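Local coordinates for protein diguanylate cyclase (Marinobacter aquaeolei VT8, PDB 3IGN) that probably joins two GTP molecules into the second messenger cyclic di-GMP through this GGDEF domain, captured here with its product bound, at residues A[73-82]-A[91-99]; A[129-137]-A[147-155]. All coordinates share one frame; numbering follows the deposited sequence.

Interaction 1. Residues A[73-82]-A[91-99]. With C2E (9,9'-[(2R,3R,3aS,5S,7aR,9R,10R,10aS,12S,14aR)-3,5,10,12-tetrahydroxy-5,12-dioxidooctahydro-2H,7H-difuro[3,2-d:3',2'-j][1,3,7,9,2,8]tetraoxadiphosphacyclododecine-2,9-diyl]bis(2-amino-1,9-dihydro-6H-purin-6-one)), chain B.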
# COMPACT_ATOMS: atom_id res chain seq x y z
N THR A 73 1.01 5.18 7.15
CA THR A 73 -0.17 4.92 6.34
C THR A 73 -1.44 5.16 7.16
O THR A 73 -2.31 5.93 6.75
CB THR A 73 -0.18 3.47 5.83
OG1 THR A 73 1.02 3.22 5.08
CG2 THR A 73 -1.40 3.21 4.95
N ARG A 74 -1.53 4.50 8.30
CA ARG A 74 -2.68 4.62 9.18
C ARG A 74 -2.97 6.07 9.56
O ARG A 74 -4.13 6.49 9.59
CB ARG A 74 -2.46 3.79 10.45
CG ARG A 74 -3.56 3.94 11.50
CD ARG A 74 -3.27 3.14 12.76
NE ARG A 74 -3.24 1.71 12.51
CZ ARG A 74 -2.14 0.96 12.54
NH1 ARG A 74 -0.97 1.51 12.82
NH2 ARG A 74 -2.23 -0.34 12.29
N ASN A 75 -1.92 6.84 9.82
CA ASN A 75 -2.10 8.23 10.21
C ASN A 75 -2.20 9.22 9.05
O ASN A 75 -2.35 10.42 9.26
CB ASN A 75 -0.96 8.65 11.14
CG ASN A 75 -0.92 7.83 12.41
OD1 ASN A 75 -1.92 7.73 13.12
ND2 ASN A 75 0.23 7.24 12.71
N ASN A 76 -2.15 8.71 7.82
CA ASN A 76 -2.23 9.56 6.65
C ASN A 76 -3.43 9.31 5.73
O ASN A 76 -3.61 10.02 4.75
CB ASN A 76 -0.94 9.44 5.83
CG ASN A 76 0.10 10.47 6.21
OD1 ASN A 76 0.06 11.61 5.74
ND2 ASN A 76 1.03 10.08 7.08
N ILE A 77 -4.23 8.30 6.04
CA ILE A 77 -5.39 8.00 5.20
C ILE A 77 -6.71 8.23 5.94
O ILE A 77 -6.74 8.27 7.17
CB ILE A 77 -5.36 6.54 4.69
CG1 ILE A 77 -5.56 5.57 5.85
CG2 ILE A 77 -4.04 6.26 3.99
CD1 ILE A 77 -5.60 4.10 5.44
N ARG A 78 -7.78 8.36 5.18
CA ARG A 78 -9.11 8.58 5.74
C ARG A 78 -9.64 7.30 6.36
O ARG A 78 -9.27 6.20 5.95
CB ARG A 78 -10.07 9.05 4.64
CG ARG A 78 -9.62 10.33 3.97
CD ARG A 78 -10.47 10.71 2.77
NE ARG A 78 -10.07 12.05 2.31
CZ ARG A 78 -10.63 12.69 1.29
NH1 ARG A 78 -11.61 12.14 0.60
NH2 ARG A 78 -10.19 13.90 0.97
N GLN A 79 -10.50 7.43 7.36
CA GLN A 79 -11.06 6.25 8.00
C GLN A 79 -11.90 5.48 6.99
O GLN A 79 -12.12 4.28 7.13
CB GLN A 79 -11.89 6.65 9.22
CG GLN A 79 -12.98 7.67 8.95
CD GLN A 79 -13.63 8.15 10.23
OE1 GLN A 79 -13.94 7.35 11.12
NE2 GLN A 79 -13.84 9.46 10.34
N SER A 80 -12.34 6.17 5.94
CA SER A 80 -13.13 5.52 4.90
C SER A 80 -12.26 4.77 3.88
O SER A 80 -12.77 4.00 3.07
CB SER A 80 -14.02 6.56 4.20
OG SER A 80 -13.31 7.77 3.99
N ASP A 81 -10.95 5.00 3.92
CA ASP A 81 -10.00 4.29 3.05
C ASP A 81 -9.67 3.02 3.83
O ASP A 81 -9.77 3.01 5.05
CB ASP A 81 -8.71 5.09 2.85
CG ASP A 81 -8.91 6.38 2.07
OD1 ASP A 81 -9.75 6.41 1.14
OD2 ASP A 81 -8.19 7.37 2.36
N SER A 82 -9.27 1.96 3.15
CA SER A 82 -8.95 0.71 3.84
C SER A 82 -7.56 0.20 3.51
O SER A 82 -7.29 -0.19 2.37
CB SER A 82 -10.00 -0.35 3.49
OG SER A 82 -11.29 0.06 3.92
N PHE A 91 2.02 -3.51 0.93
CA PHE A 91 0.80 -2.97 1.52
C PHE A 91 -0.19 -2.61 0.42
O PHE A 91 0.19 -2.40 -0.72
CB PHE A 91 1.11 -1.71 2.33
CG PHE A 91 2.09 -1.92 3.44
CD1 PHE A 91 1.65 -2.03 4.76
CD2 PHE A 91 3.45 -1.98 3.18
CE1 PHE A 91 2.56 -2.20 5.80
CE2 PHE A 91 4.37 -2.15 4.22
CZ PHE A 91 3.92 -2.26 5.53
N GLY A 92 -1.47 -2.53 0.78
CA GLY A 92 -2.47 -2.16 -0.19
C GLY A 92 -3.45 -1.20 0.47
O GLY A 92 -3.62 -1.23 1.68
N ILE A 93 -4.07 -0.33 -0.32
CA ILE A 93 -5.06 0.60 0.21
C ILE A 93 -6.21 0.70 -0.77
O ILE A 93 -5.99 0.80 -1.98
CB ILE A 93 -4.51 2.03 0.39
CG1 ILE A 93 -3.09 2.03 0.96
CG2 ILE A 93 -5.41 2.81 1.33
CD1 ILE A 93 -2.46 3.42 0.96
N ILE A 94 -7.44 0.66 -0.25
CA ILE A 94 -8.62 0.80 -1.09
C ILE A 94 -9.01 2.25 -0.89
O ILE A 94 -9.11 2.72 0.24
CB ILE A 94 -9.79 -0.09 -0.62
CG1 ILE A 94 -9.39 -1.56 -0.69
CG2 ILE A 94 -11.03 0.16 -1.50
CD1 ILE A 94 -10.42 -2.51 -0.07
N LEU A 95 -9.19 2.98 -1.99
CA LEU A 95 -9.57 4.38 -1.90
C LEU A 95 -10.92 4.58 -2.59
O LEU A 95 -10.99 4.83 -3.79
CB LEU A 95 -8.50 5.24 -2.57
CG LEU A 95 -7.05 5.06 -2.11
CD1 LEU A 95 -6.14 5.92 -2.99
CD2 LEU A 95 -6.90 5.45 -0.64
N PRO A 96 -12.02 4.48 -1.83
CA PRO A 96 -13.34 4.67 -2.43
C PRO A 96 -13.61 6.13 -2.78
O PRO A 96 -13.05 7.04 -2.17
CB PRO A 96 -14.28 4.14 -1.34
CG PRO A 96 -13.57 4.54 -0.09
CD PRO A 96 -12.12 4.17 -0.39
N GLU A 97 -14.47 6.33 -3.78
CA GLU A 97 -14.87 7.66 -4.23
C GLU A 97 -13.66 8.51 -4.57
O GLU A 97 -13.69 9.73 -4.42
CB GLU A 97 -15.67 8.36 -3.13
CG GLU A 97 -17.00 7.71 -2.81
CD GLU A 97 -17.97 7.83 -3.97
OE1 GLU A 97 -17.93 8.86 -4.67
OE2 GLU A 97 -18.78 6.91 -4.16
N THR A 98 -12.61 7.87 -5.06
CA THR A 98 -11.37 8.56 -5.37
C THR A 98 -10.84 8.14 -6.73
O THR A 98 -10.59 6.95 -6.95
CB THR A 98 -10.31 8.21 -4.29
OG1 THR A 98 -10.84 8.52 -2.99
CG2 THR A 98 -9.02 9.00 -4.52
N ASP A 99 -10.65 9.09 -7.64
CA ASP A 99 -10.14 8.74 -8.96
C ASP A 99 -8.62 8.67 -8.97
O ASP A 99 -7.98 8.96 -7.97
CB ASP A 99 -10.64 9.70 -10.05
CG ASP A 99 -10.25 11.16 -9.82
OD1 ASP A 99 -9.29 11.43 -9.08
OD2 ASP A 99 -10.91 12.03 -10.41
P1 C2E B . -5.55 18.32 -1.08
O2P C2E B . -4.90 17.38 0.05
O1P C2E B . -4.47 18.88 -1.93
O5' C2E B . -6.55 17.51 -2.00
C5' C2E B . -6.35 16.18 -2.31
C4' C2E B . -7.47 15.59 -3.15
O4' C2E B . -7.06 14.23 -3.34
C3' C2E B . -8.82 15.58 -2.40
O3' C2E B . -9.93 16.28 -2.99
C2' C2E B . -9.11 14.12 -2.13
O2' C2E B . -10.38 13.75 -2.66
C1' C2E B . -7.94 13.31 -2.67
N9 C2E B . -7.34 12.80 -1.41
C8 C2E B . -6.34 13.40 -0.67
N7 C2E B . -6.07 12.72 0.38
C5 C2E B . -6.85 11.63 0.40
C6 C2E B . -7.01 10.54 1.30
O6 C2E B . -6.32 10.46 2.31
N1 C2E B . -7.94 9.58 1.00
C2 C2E B . -8.70 9.66 -0.15
N2 C2E B . -9.62 8.69 -0.42
N3 C2E B . -8.58 10.68 -0.98
C4 C2E B . -7.68 11.67 -0.75
P11 C2E B . -10.78 17.00 -1.81
O21 C2E B . -11.33 15.94 -0.72
O11 C2E B . -11.93 17.73 -2.39
O5A C2E B . -9.75 18.02 -1.16
C5A C2E B . -10.00 18.74 -0.02
C4A C2E B . -8.84 19.66 0.35
O4A C2E B . -9.17 20.19 1.63
C3A C2E B . -7.48 18.94 0.44
O3A C2E B . -6.45 19.44 -0.38
C2A C2E B . -7.10 18.98 1.90
O2A C2E B . -5.82 19.59 2.11
C1A C2E B . -8.22 19.69 2.63
N91 C2E B . -8.74 18.54 3.41
C81 C2E B . -9.82 17.73 3.11
N71 C2E B . -9.97 16.81 4.00
C51 C2E B . -9.02 16.94 4.94
C61 C2E B . -8.68 16.23 6.12
O61 C2E B . -9.34 15.26 6.47
N11 C2E B . -7.61 16.65 6.86
C21 C2E B . -6.86 17.73 6.47
N21 C2E B . -5.79 18.13 7.23
N31 C2E B . -7.16 18.41 5.36
C41 C2E B . -8.21 18.05 4.58

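Interaction 2. Residues A[129-137]-A[147-155]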
# COMPACT_ATOMS: atom_id res chain seq x y z
N THR A 129 12.58 4.39 1.45
CA THR A 129 11.52 4.90 0.61
C THR A 129 10.58 3.78 0.20
O THR A 129 10.82 2.61 0.48
CB THR A 129 12.07 5.55 -0.68
OG1 THR A 129 12.86 4.59 -1.40
CG2 THR A 129 12.93 6.76 -0.34
N VAL A 130 9.49 4.16 -0.47
CA VAL A 130 8.51 3.20 -0.95
C VAL A 130 8.22 3.47 -2.41
O VAL A 130 8.35 4.60 -2.89
CB VAL A 130 7.17 3.29 -0.18
CG1 VAL A 130 7.30 2.67 1.21
CG2 VAL A 130 6.73 4.73 -0.09
N SER A 131 7.82 2.42 -3.12
CA SER A 131 7.43 2.53 -4.52
C SER A 131 5.93 2.27 -4.45
O SER A 131 5.50 1.40 -3.71
CB SER A 131 8.13 1.45 -5.36
OG SER A 131 9.50 1.78 -5.57
N MSE A 132 5.14 3.01 -5.22
CA MSE A 132 3.69 2.84 -5.16
C MSE A 132 3.02 2.76 -6.52
O MSE A 132 3.39 3.47 -7.46
CB MSE A 132 3.08 3.99 -4.36
CG MSE A 132 3.85 4.30 -3.08
SE MSE A 132 3.09 5.78 -2.08
CE MSE A 132 3.90 7.20 -3.01
N GLY A 133 2.02 1.88 -6.62
CA GLY A 133 1.27 1.72 -7.85
C GLY A 133 -0.20 1.98 -7.62
O GLY A 133 -0.77 1.50 -6.65
N ILE A 134 -0.81 2.74 -8.52
CA ILE A 134 -2.23 3.10 -8.42
C ILE A 134 -3.00 2.60 -9.63
O ILE A 134 -2.53 2.68 -10.76
CB ILE A 134 -2.41 4.64 -8.38
CG1 ILE A 134 -1.81 5.23 -7.11
CG2 ILE A 134 -3.90 5.01 -8.49
CD1 ILE A 134 -1.66 6.75 -7.19
N ALA A 135 -4.19 2.06 -9.39
CA ALA A 135 -5.03 1.60 -10.47
C ALA A 135 -6.47 1.97 -10.17
O ALA A 135 -7.08 1.44 -9.23
CB ALA A 135 -4.91 0.09 -10.67
N GLN A 136 -7.02 2.91 -10.93
CA GLN A 136 -8.41 3.26 -10.75
C GLN A 136 -9.17 2.15 -11.46
O GLN A 136 -8.75 1.68 -12.51
CB GLN A 136 -8.75 4.62 -11.38
CG GLN A 136 -10.27 4.89 -11.40
CD GLN A 136 -10.62 6.33 -11.76
OE1 GLN A 136 -9.74 7.14 -12.01
NE2 GLN A 136 -11.92 6.64 -11.78
N LEU A 137 -10.28 1.72 -10.88
CA LEU A 137 -11.07 0.66 -11.47
C LEU A 137 -11.88 1.13 -12.68
O LEU A 137 -12.57 2.15 -12.61
CB LEU A 137 -12.01 0.07 -10.41
CG LEU A 137 -12.90 -1.12 -10.78
CD1 LEU A 137 -12.07 -2.27 -11.34
CD2 LEU A 137 -13.67 -1.56 -9.54
N TRP A 147 -8.10 -6.42 -11.07
CA TRP A 147 -7.97 -5.02 -10.67
C TRP A 147 -6.67 -4.91 -9.86
O TRP A 147 -5.86 -4.00 -10.07
CB TRP A 147 -9.19 -4.63 -9.81
CG TRP A 147 -9.17 -3.22 -9.26
CD1 TRP A 147 -8.48 -2.15 -9.75
CD2 TRP A 147 -9.92 -2.74 -8.14
NE1 TRP A 147 -8.76 -1.02 -9.01
CE2 TRP A 147 -9.64 -1.35 -8.02
CE3 TRP A 147 -10.80 -3.34 -7.23
CZ2 TRP A 147 -10.22 -0.55 -7.03
CZ3 TRP A 147 -11.38 -2.53 -6.23
CH2 TRP A 147 -11.09 -1.16 -6.14
N MSE A 148 -6.47 -5.85 -8.95
CA MSE A 148 -5.26 -5.85 -8.14
C MSE A 148 -4.04 -6.00 -9.04
O MSE A 148 -2.98 -5.42 -8.77
CB MSE A 148 -5.32 -7.00 -7.13
CG MSE A 148 -6.34 -6.78 -6.02
SE MSE A 148 -6.24 -8.18 -4.68
CE MSE A 148 -4.35 -8.08 -4.32
N GLN A 149 -4.19 -6.79 -10.09
CA GLN A 149 -3.11 -7.02 -11.04
C GLN A 149 -2.65 -5.73 -11.68
O GLN A 149 -1.46 -5.50 -11.85
CB GLN A 149 -3.54 -8.02 -12.11
CG GLN A 149 -2.46 -8.30 -13.15
CD GLN A 149 -2.75 -9.54 -13.98
OE1 GLN A 149 -3.64 -10.32 -13.65
NE2 GLN A 149 -1.98 -9.74 -15.04
N LYS A 150 -3.60 -4.87 -12.05
CA LYS A 150 -3.26 -3.60 -12.68
C LYS A 150 -2.48 -2.69 -11.74
O LYS A 150 -1.54 -2.01 -12.16
CB LYS A 150 -4.53 -2.87 -13.16
CG LYS A 150 -5.20 -3.54 -14.34
CD LYS A 150 -4.26 -3.68 -15.53
CE LYS A 150 -4.25 -2.44 -16.41
NZ LYS A 150 -3.37 -2.64 -17.60
N ALA A 151 -2.85 -2.68 -10.46
CA ALA A 151 -2.16 -1.86 -9.49
C ALA A 151 -0.75 -2.41 -9.25
O ALA A 151 0.21 -1.66 -9.08
CB ALA A 151 -2.94 -1.83 -8.17
N ASP A 152 -0.65 -3.74 -9.24
CA ASP A 152 0.63 -4.40 -9.04
C ASP A 152 1.56 -4.12 -10.21
O ASP A 152 2.77 -3.98 -10.03
CB ASP A 152 0.42 -5.91 -8.90
CG ASP A 152 1.70 -6.64 -8.58
OD1 ASP A 152 2.30 -6.33 -7.53
OD2 ASP A 152 2.11 -7.52 -9.37
N GLU A 153 1.00 -4.02 -11.41
CA GLU A 153 1.79 -3.73 -12.61
C GLU A 153 2.34 -2.32 -12.54
O GLU A 153 3.48 -2.06 -12.95
CB GLU A 153 0.92 -3.91 -13.86
CG GLU A 153 0.56 -5.36 -14.15
CD GLU A 153 -0.43 -5.52 -15.30
OE1 GLU A 153 -0.93 -4.51 -15.82
OE2 GLU A 153 -0.70 -6.68 -15.67
N ALA A 154 1.53 -1.39 -12.04
CA ALA A 154 1.94 -0.00 -11.89
C ALA A 154 3.06 0.07 -10.85
O ALA A 154 4.00 0.86 -11.00
CB ALA A 154 0.75 0.84 -11.45
N LEU A 155 2.95 -0.75 -9.81
CA LEU A 155 3.95 -0.78 -8.76
C LEU A 155 5.28 -1.25 -9.33
O LEU A 155 6.33 -0.69 -9.03
CB LEU A 155 3.51 -1.73 -7.64
CG LEU A 155 4.55 -2.10 -6.57
CD1 LEU A 155 5.14 -0.86 -5.95
CD2 LEU A 155 3.89 -2.98 -5.52

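Interaction 1. Residues A[73-82]-A[91-99]
Ser82 and Ile94 form an antiparallel hydrogen-bonded pair: Ser82 N gives to Ile94 O at 3.0 Å, in the carbonyl plane and on a lone pair, while Ile94 N returns to Ser82 O at 2.8 Å from a tilted approach. Their side chains share one face of the sheet, CB beside CB. Ile93 flanks the pair, its CG2 beside Ser82 O and Ile77 CD1, and its CD1 meeting Thr73 CG2 tip to tip at 4.1 Å. Asp81, one residue before the pair, crosses Leu95 obliquely, its CG 3.5 Å from Leu95 CD2. With CG anti to the carbonyl carbon (chi1 -67°), the Asp81 carboxylate faces a guanine of cyclic di-GMP and takes two nearly straight bonds, from C2E N2 to OD1 at 2.8 Å and from C2E N1 to OD2 at 2.6 Å. Arg78 N also reaches Asp81 OD2, at 3.0 Å and from above the carboxylate plane, a bond that helps fix the rotation of the carboxylate. Thr98 OG1 accepts a second bond from C2E N2 and donates to Pro96 O. The extended Arg78 chain runs over the same base, one guanidinium face above C2E N3, and NH2 reaches phosphate oxygen O21 of C2E at 2.9 Å in the guanidinium plane. An alanine at Arg78 is likely to leave that phosphate without this cationic partner and the base uncovered on this side. Arg78 and Asp81 make up the RxxD motif of the inhibitory site in GGDEF domains, consistent with product feedback. Around the contact, helix 19-36 packs on Ile94, its Trp22 giving a further bond to Ser82 O; helix 100-115 meets Ile77 and Leu95, and strand 40-47 continues the sheet beside strand 90-96.

Interaction 2. Residues A[129-137]-A[147-155]
Strand 130-136 and helix 144-160 are the first two elements of a beta-alpha-beta unit completed by strand 166-168, and Gly133, Ala135 and Leu137 meet the helix here. The axes of strand 130-136 and of the helical segment 147-155 approach to 5.8 Å, with their N-to-C directions 143° apart. Gly133 has its CA 3.6 Å from Leu155 N and also touches Ala154 CB; lacking a side chain, it lets the helix backbone lie directly on the strand. Two residues on, Ala135 points its methyl between Lys150 and Ala151, with CB 3.5 Å from Ala151 N and 3.7 Å from Ala151 CB. Ala154 CB covers the backbone about Gly133 and Ile134. At one end, Leu155 has CG anti to its backbone N (chi1 169°), a torsion that carries CD1 to the strand, 3.2 Å from Ser131 O; Ser131 OG itself is bonded to Asp48. At the other end Trp147 reaches across to Ala135, its NE1 giving a hydrogen bond of 3.0 Å to Ala135 O. The acceptor lies near the indole plane, whereas the donor stands above the carbonyl plane. Leu137 crosses Trp147 at about a right angle and covers one face of the indole: CD1 makes a CH-pi contact, 3.8 Å from the centroid of the five-membered ring, and CB rests 3.7 Å from Trp147 CE2. Across the strand, Ile134 packs against helix 100-115. The chemistry is thus small residues meeting backbone along the middle, a leucine at one end and an aromatic at the other: the small side chains permit close helix-sheet packing, and the single cross-segment hydrogen bond, working with the leucine over the ring, satisfies the buried indole N-H and restricts how the tryptophan can turn.

In the fold
From the N terminus, the chain leaves helix 59-74, turns through the product-binding segment and enters strand 82-85. Interaction 1 closes when the chain returns antiparallel along strand 90-96, after the hairpin turn that carries most of the GGEEF signature. Helix 100-115 follows, and only later does interaction 2 close the connection between strand 130-136 and helix 144-160. The contacts are in series, neither nested nor crossed. Strand 40-47 lies between strand 90-96 of interaction 1 and strand 130-136 of interaction 2. Helices 59-74 and 100-115 lie on one face of the sheet, helices 19-36 and 144-160 on the other. The two contacts meet directly where Asp99 CB lies 3.3 Å from Gln136 OE1, which accepts a bond from Ala100 N.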